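Local coordinates for protein lipase (Pelosinus fermentans, PDB 5AH0) that hydrolyses ester bonds as a zinc-containing lipase of the alpha/beta-hydrolase clan, and also degrades the synthetic polyester poly(butylene adipate-co-terephthalate), at residues Y297-E301 with Q302-I306; S230-L234 with A235-L239; I306-N309 with S310-P313. One frame throughout, in Å; residues are numbered along the deposited sequence.

Contact 1 of 3, residues Y297-E301 with Q302-I306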
loop_
_atom_site.group_PDB
_atom_site.type_symbol
_atom_site.label_atom_id
_atom_site.label_comp_id
_atom_site.label_asym_id
_atom_site.label_seq_id
_atom_site.Cartn_x
_atom_site.Cartn_y
_atom_site.Cartn_z
ATOM N N TYR A 297 22.318 6.748 -1.363
ATOM C CA TYR A 297 21.767 7.848 -2.134
ATOM C C TYR A 297 21.565 9.093 -1.280
ATOM O O TYR A 297 20.809 9.077 -0.322
ATOM C CB TYR A 297 20.444 7.436 -2.781
ATOM C CG TYR A 297 19.803 8.547 -3.569
ATOM C CD1 TYR A 297 20.157 8.780 -4.890
ATOM C CD2 TYR A 297 18.833 9.358 -2.996
ATOM C CE1 TYR A 297 19.577 9.799 -5.621
ATOM C CE2 TYR A 297 18.237 10.385 -3.716
ATOM C CZ TYR A 297 18.615 10.601 -5.033
ATOM O OH TYR A 297 18.032 11.618 -5.759
ATOM N N THR A 298 22.260 10.173 -1.629
ATOM C CA THR A 298 22.034 11.464 -0.979
ATOM C C THR A 298 21.735 12.537 -2.025
ATOM O O THR A 298 22.014 12.364 -3.207
ATOM C CB THR A 298 23.234 11.897 -0.108
ATOM O OG1 THR A 298 24.413 11.998 -0.914
ATOM C CG2 THR A 298 23.470 10.889 1.011
ATOM N N ARG A 299 21.144 13.640 -1.589
ATOM C CA ARG A 299 20.807 14.707 -2.520
ATOM C C ARG A 299 20.589 16.024 -1.808
ATOM O O ARG A 299 19.827 16.103 -0.841
ATOM C CB ARG A 299 19.556 14.347 -3.314
ATOM C CG ARG A 299 19.224 15.321 -4.399
ATOM C CD ARG A 299 17.890 14.990 -4.984
ATOM N NE ARG A 299 16.819 15.265 -4.042
ATOM C CZ ARG A 299 15.805 14.438 -3.798
ATOM N NH1 ARG A 299 15.739 13.265 -4.419
ATOM N NH2 ARG A 299 14.866 14.782 -2.928
ATOM N N ASN A 300 21.244 17.061 -2.314
ATOM C CA ASN A 300 21.165 18.386 -1.725
ATOM C C ASN A 300 20.800 19.389 -2.803
ATOM O O ASN A 300 21.630 20.199 -3.209
ATOM C CB ASN A 300 22.492 18.773 -1.074
ATOM C CG ASN A 300 22.356 19.941 -0.125
ATOM O OD1 ASN A 300 21.289 20.164 0.447
ATOM N ND2 ASN A 300 23.428 20.714 0.026
ATOM N N GLU A 301 19.574 19.299 -3.303
ATOM C CA GLU A 301 19.131 20.215 -4.341
ATOM C C GLU A 301 18.047 21.133 -3.814
ATOM O O GLU A 301 17.255 20.762 -2.949
ATOM C CB GLU A 301 18.637 19.446 -5.565
ATOM C CG GLU A 301 19.723 18.605 -6.206
ATOM C CD GLU A 301 19.190 17.637 -7.250
ATOM O OE1 GLU A 301 18.010 17.778 -7.645
ATOM O OE2 GLU A 301 19.949 16.728 -7.658
ATOM N N GLN A 302 18.010 22.339 -4.354
ATOM C CA GLN A 302 17.022 23.313 -3.935
ATOM C C GLN A 302 15.658 22.978 -4.542
ATOM O O GLN A 302 15.565 22.553 -5.696
ATOM C CB GLN A 302 17.508 24.719 -4.297
ATOM C CG GLN A 302 18.005 24.860 -5.725
ATOM C CD GLN A 302 18.577 26.243 -6.014
ATOM O OE1 GLN A 302 18.562 27.124 -5.150
ATOM N NE2 GLN A 302 19.093 26.435 -7.227
ATOM N N GLY A 303 14.611 23.100 -3.734
ATOM C CA GLY A 303 13.261 22.824 -4.190
ATOM C C GLY A 303 12.792 21.400 -3.924
ATOM O O GLY A 303 11.590 21.139 -3.891
ATOM N N ARG A 304 13.729 20.477 -3.718
ATOM C CA ARG A 304 13.359 19.099 -3.396
ATOM C C ARG A 304 13.731 18.765 -1.957
ATOM O O ARG A 304 14.551 19.452 -1.352
ATOM C CB ARG A 304 14.035 18.108 -4.348
ATOM C CG ARG A 304 13.495 18.135 -5.767
ATOM C CD ARG A 304 14.249 17.159 -6.652
ATOM N NE ARG A 304 13.554 15.884 -6.796
ATOM C CZ ARG A 304 14.147 14.762 -7.193
ATOM N NH1 ARG A 304 15.442 14.772 -7.472
ATOM N NH2 ARG A 304 13.454 13.632 -7.304
ATOM N N VAL A 305 13.129 17.709 -1.419
ATOM C CA VAL A 305 13.449 17.228 -0.077
ATOM C C VAL A 305 14.935 16.915 0.016
ATOM O O VAL A 305 15.474 16.177 -0.815
ATOM C CB VAL A 305 12.630 15.975 0.268
ATOM C CG1 VAL A 305 13.035 15.410 1.635
ATOM C CG2 VAL A 305 11.145 16.290 0.219
ATOM N N ILE A 306 15.601 17.478 1.019
ATOM C CA ILE A 306 17.039 17.261 1.167
ATOM C C ILE A 306 17.271 15.876 1.763
ATOM O O ILE A 306 16.676 15.519 2.781
ATOM C CB ILE A 306 17.725 18.340 2.044
ATOM C CG1 ILE A 306 18.134 19.561 1.207
ATOM C CG2 ILE A 306 18.991 17.783 2.678
ATOM C CD1 ILE A 306 16.994 20.351 0.595
#
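The guanidinium of R299 lies flat against that of R304, the two centres 3.8 Å apart and the planes 25° from parallel. The stack is offset, with R304 CZ over one face of R299 near its rim. At the edge of R299, NH2 donates to V305 O at 2.6 Å on a carbonyl lone pair, though V305 O is tilted from the guanidinium plane and the N-H...O angle is a bent 134°. R299 NH1 donates a hydrogen to Y297 OH at 3.1 Å, meeting the phenol in the plane of its ring. R304 has E301 OE1 at its own edge, a long salt bridge, 4.0 Å from OE1 to NH1.

Two like charges can stack here probably because acids outside offset them: D170 pairs with R299 NH1, and D242 of helix 241-250 with R304. The chain doubles back between the arginines through a type II beta turn, E301 to R304, on the surface loop between helix 288-294 and strand 334-336. G303 suits its third position, where a CB would be jammed against the preceding carbonyl O. R299 has CG anti to its N (chi1 -174°) and bends at chi3, so the side chains cross at about a right angle while their flat ends lie face to face. Beyond the turn, N300 and I306 cross at a slant, N300 OD1 coming 3.3 Å from I306 CG1.

Contact 2 of 3, residues S230-L234 with A235-L239; sequences STNDL and ANWDL. With ZN (zinc ion), chain C.
A zinc site and the start of a short helix meet in this piece of chain: D233 supplies one ligand to the metal, and the next residue, L234, is the N-cap of helix 235-238. D233 binds the zinc ion through OD2 at 2.0 Å, with OD1 2.9 Å from the metal; D56, H76 and H82 complete the site. The aspartate side chain leaves the backbone away from the helix, and with CG anti to N (chi1 -166°) OD2 reaches the zinc. Just before it, T231 OG1 accepts from D233 N at 2.9 Å, an ST turn that probably helps to fix the backbone of the ligand.

L234 O takes two helix-opening bonds. D238 N approaches L234 O in the carbonyl plane at 3.3 Å with a nearly straight N-H...O angle of 175°, whereas W237 N, 3.1 Å from L234 O, comes from above that plane. The indole of W237, from this turn, reaches back to N232, whose CB lies over the face of its five-membered ring, 3.8 Å from the centroid and 14° off the normal: a CH-pi contact. A flat, wide ring suits the place because it can cover the asparagine's methylene while N232 OD1 turns to K80. L234 CB rests against N236 OD1, 3.3 Å away.

Through OD2, D238 ties the helix to S53 and to the start of helix 54-66, which carries the zinc ligand D56. This corner is probably fixed by zinc coordination together with the backbone bonds of L234 O that open the helix.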
loop_
_atom_site.group_PDB
_atom_site.type_symbol
_atom_site.label_atom_id
_atom_site.label_comp_id
_atom_site.label_asym_id
_atom_site.label_seq_id
_atom_site.Cartn_x
_atom_site.Cartn_y
_atom_site.Cartn_z
ATOM N N SER A 230 5.155 11.159 -18.404
ATOM C CA SER A 230 4.195 12.175 -18.852
ATOM C C SER A 230 3.120 12.507 -17.814
ATOM O O SER A 230 2.616 13.628 -17.771
ATOM C CB SER A 230 3.528 11.737 -20.157
ATOM O OG SER A 230 2.719 10.599 -19.954
ATOM N N THR A 231 2.739 11.529 -17.003
ATOM C CA THR A 231 1.753 11.790 -15.964
ATOM C C THR A 231 2.373 11.803 -14.570
ATOM O O THR A 231 3.499 11.346 -14.371
ATOM C CB THR A 231 0.626 10.753 -15.989
ATOM O OG1 THR A 231 -0.317 11.063 -14.961
ATOM C CG2 THR A 231 1.175 9.380 -15.728
ATOM N N ASN A 232 1.639 12.352 -13.612
ATOM C CA ASN A 232 2.045 12.286 -12.214
ATOM C C ASN A 232 1.040 11.438 -11.443
ATOM O O ASN A 232 0.898 11.576 -10.235
ATOM C CB ASN A 232 2.154 13.685 -11.598
ATOM C CG ASN A 232 0.807 14.388 -11.498
ATOM O OD1 ASN A 232 -0.123 14.086 -12.247
ATOM N ND2 ASN A 232 0.696 15.323 -10.562
ATOM N N ASP A 233 0.339 10.569 -12.167
ATOM C CA ASP A 233 -0.758 9.783 -11.609
ATOM C C ASP A 233 -0.424 8.306 -11.518
ATOM O O ASP A 233 -1.299 7.453 -11.660
ATOM C CB ASP A 233 -2.024 9.977 -12.457
ATOM C CG ASP A 233 -3.287 9.471 -11.763
ATOM O OD1 ASP A 233 -3.437 9.709 -10.543
ATOM O OD2 ASP A 233 -4.128 8.836 -12.445
ATOM N N LEU A 234 0.840 7.999 -11.265
ATOM C CA LEU A 234 1.235 6.614 -11.059
ATOM C C LEU A 234 2.052 6.480 -9.772
ATOM O O LEU A 234 2.426 7.492 -9.161
ATOM C CB LEU A 234 2.010 6.107 -12.268
ATOM C CG LEU A 234 1.133 5.912 -13.505
ATOM C CD1 LEU A 234 1.978 5.777 -14.750
ATOM C CD2 LEU A 234 0.253 4.693 -13.342
ATOM N N ALA A 235 2.313 5.240 -9.358
ATOM C CA ALA A 235 3.032 4.986 -8.107
ATOM C C ALA A 235 4.387 5.690 -8.069
ATOM O O ALA A 235 4.782 6.215 -7.032
ATOM C CB ALA A 235 3.217 3.492 -7.886
ATOM N N ASN A 236 5.070 5.738 -9.211
ATOM C CA ASN A 236 6.422 6.285 -9.266
ATOM C C ASN A 236 6.476 7.769 -8.873
ATOM O O ASN A 236 7.483 8.243 -8.352
ATOM C CB ASN A 236 7.022 6.064 -10.658
ATOM C CG ASN A 236 6.304 6.857 -11.730
ATOM O OD1 ASN A 236 5.104 7.109 -11.626
ATOM N ND2 ASN A 236 7.032 7.250 -12.773
ATOM N N TRP A 237 5.389 8.500 -9.079
ATOM C CA TRP A 237 5.337 9.866 -8.573
ATOM C C TRP A 237 4.975 9.874 -7.087
ATOM O O TRP A 237 5.667 10.490 -6.279
ATOM C CB TRP A 237 4.338 10.701 -9.366
ATOM C CG TRP A 237 4.118 12.051 -8.787
ATOM C CD1 TRP A 237 2.984 12.509 -8.183
ATOM C CD2 TRP A 237 5.067 13.121 -8.728
ATOM N NE1 TRP A 237 3.160 13.809 -7.773
ATOM C CE2 TRP A 237 4.432 14.206 -8.092
ATOM C CE3 TRP A 237 6.387 13.270 -9.162
ATOM C CZ2 TRP A 237 5.073 15.419 -7.877
ATOM C CZ3 TRP A 237 7.022 14.477 -8.949
ATOM C CH2 TRP A 237 6.367 15.535 -8.309
ATOM N N ASP A 238 3.906 9.163 -6.734
ATOM C CA ASP A 238 3.390 9.159 -5.368
ATOM C C ASP A 238 4.363 8.529 -4.361
ATOM O O ASP A 238 4.299 8.802 -3.162
ATOM C CB ASP A 238 2.049 8.419 -5.315
ATOM C CG ASP A 238 0.855 9.344 -5.483
ATOM O OD1 ASP A 238 1.045 10.579 -5.424
ATOM O OD2 ASP A 238 -0.275 8.831 -5.660
ATOM N N LEU A 239 5.241 7.660 -4.837
ATOM C CA LEU A 239 6.218 7.028 -3.954
ATOM C C LEU A 239 7.436 7.903 -3.709
ATOM O O LEU A 239 8.165 7.695 -2.741
ATOM C CB LEU A 239 6.657 5.685 -4.536
ATOM C CG LEU A 239 5.596 4.595 -4.422
ATOM C CD1 LEU A 239 6.048 3.329 -5.129
ATOM C CD2 LEU A 239 5.318 4.320 -2.954
HETATM ZN ZN ZN C . -5.858 8.427 -11.571
#

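Contact 3 of 3, residues I306-N309 with S310-P313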
loop_
_atom_site.group_PDB
_atom_site.type_symbol
_atom_site.label_atom_id
_atom_site.label_comp_id
_atom_site.label_asym_id
_atom_site.label_seq_id
_atom_site.Cartn_x
_atom_site.Cartn_y
_atom_site.Cartn_z
ATOM N N ILE A 306 15.601 17.478 1.019
ATOM C CA ILE A 306 17.039 17.261 1.167
ATOM C C ILE A 306 17.271 15.876 1.763
ATOM O O ILE A 306 16.676 15.519 2.781
ATOM C CB ILE A 306 17.725 18.340 2.044
ATOM C CG1 ILE A 306 18.134 19.561 1.207
ATOM C CG2 ILE A 306 18.991 17.783 2.678
ATOM C CD1 ILE A 306 16.994 20.351 0.595
ATOM N N ILE A 307 18.115 15.095 1.097
ATOM C CA ILE A 307 18.342 13.710 1.474
ATOM C C ILE A 307 19.760 13.482 1.989
ATOM O O ILE A 307 20.733 13.453 1.233
ATOM C CB ILE A 307 18.032 12.796 0.296
ATOM C CG1 ILE A 307 16.535 12.893 0.014
ATOM C CG2 ILE A 307 18.447 11.350 0.597
ATOM C CD1 ILE A 307 16.159 12.370 -1.309
ATOM N N ASP A 308 19.839 13.304 3.302
ATOM C CA ASP A 308 21.088 13.262 4.040
ATOM C C ASP A 308 21.275 11.916 4.714
ATOM O O ASP A 308 20.484 10.999 4.508
ATOM C CB ASP A 308 21.090 14.356 5.096
ATOM C CG ASP A 308 20.051 14.107 6.168
ATOM O OD1 ASP A 308 18.866 14.414 5.921
ATOM O OD2 ASP A 308 20.411 13.585 7.248
ATOM N N ASN A 309 22.294 11.824 5.564
ATOM C CA ASN A 309 22.646 10.570 6.209
ATOM C C ASN A 309 21.511 9.928 7.000
ATOM O O ASN A 309 21.440 8.707 7.104
ATOM C CB ASN A 309 23.856 10.779 7.110
ATOM C CG ASN A 309 25.124 10.993 6.316
ATOM O OD1 ASN A 309 25.284 10.439 5.234
ATOM N ND2 ASN A 309 26.033 11.797 6.847
ATOM N N SER A 310 20.597 10.736 7.520
ATOM C CA SER A 310 19.486 10.192 8.287
ATOM C C SER A 310 18.503 9.420 7.402
ATOM O O SER A 310 17.663 8.687 7.910
ATOM C CB SER A 310 18.768 11.308 9.056
ATOM O OG SER A 310 18.012 12.145 8.201
ATOM N N TRP A 311 18.610 9.584 6.086
ATOM C CA TRP A 311 17.756 8.858 5.138
ATOM C C TRP A 311 18.333 7.522 4.681
ATOM O O TRP A 311 17.637 6.715 4.059
ATOM C CB TRP A 311 17.481 9.706 3.907
ATOM C CG TRP A 311 16.438 10.720 4.150
ATOM C CD1 TRP A 311 16.578 11.888 4.841
ATOM C CD2 TRP A 311 15.077 10.670 3.715
ATOM N NE1 TRP A 311 15.394 12.567 4.858
ATOM C CE2 TRP A 311 14.451 11.843 4.177
ATOM C CE3 TRP A 311 14.327 9.747 2.981
ATOM C CZ2 TRP A 311 13.104 12.121 3.931
ATOM C CZ3 TRP A 311 12.989 10.022 2.736
ATOM C CH2 TRP A 311 12.392 11.201 3.210
ATOM N N LYS A 312 19.604 7.290 4.972
ATOM C CA LYS A 312 20.243 6.064 4.510
ATOM C C LYS A 312 19.688 4.767 5.124
ATOM O O LYS A 312 19.587 3.763 4.426
ATOM C CB LYS A 312 21.751 6.149 4.746
ATOM C CG LYS A 312 22.461 7.121 3.795
ATOM C CD LYS A 312 23.945 7.224 4.102
ATOM C CE LYS A 312 24.667 8.095 3.077
ATOM N NZ LYS A 312 26.091 8.363 3.454
ATOM N N PRO A 313 19.308 4.771 6.415
ATOM C CA PRO A 313 18.807 3.461 6.865
ATOM C C PRO A 313 17.492 3.104 6.186
ATOM O O PRO A 313 16.646 3.975 6.016
ATOM C CB PRO A 313 18.615 3.648 8.384
ATOM C CG PRO A 313 19.458 4.843 8.739
ATOM C CD PRO A 313 19.400 5.738 7.527
#
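This is a local turn contact, in which D308 and N309 reach forward to S310, W311 and K312 in the long loop between helix 288-294 and strand 334-336. D308 OD2 accepts twice from one residue: S310 N at 2.9 Å, with an N-H...O angle of 167°, and S310 OG at 3.0 Å. Both donors come from the same face of the carboxylate, the hydroxyl on the syn side and the amide from well above the plane. A short acidic side chain suits this place, since with chi1 at 66° its CG sits between the backbone N and the carbonyl carbon and OD2 folds back over the turn. The Asx turn from D308 to S310 leads into the 3-10 segment, with W311 N bonded to D308 O at 2.8 Å. Putting an alanine at D308 would probably leave the amide and hydroxyl of S310 without this shared acceptor and let the serine side chain turn.

N309 and K312 lie side by side, and K312 NZ donates to N309 OD1 at 2.9 Å, the lysine extended beyond CG. I307 CG2 packs on W311 CB at 3.8 Å, and both residues touch T167 of helix 167-170, while D308 OD1 lies at the edge of the indole.

Contacts 1 and 3 occupy successive parts of one long loop and share I306; R299 O to I307 N, a probable hydrogen bond of 2.8 Å, joins them, and both lean on helix 167-170. Contact 1 is a surface contact built on charge. Contacts 2 and 3 are partly buried; contact 3 joins aspartate, asparagine, serine and lysine groups round a tryptophan. Contact 2 is set deeper, its centre about 14 Å from the centre of the chain against about 25 and 23 Å for contacts 1 and 3, and its chemistry is that of a metal ligand and a helix start. It does not touch contact 1, yet the following helix, 241-250, meets contact 1 through D242 and R245.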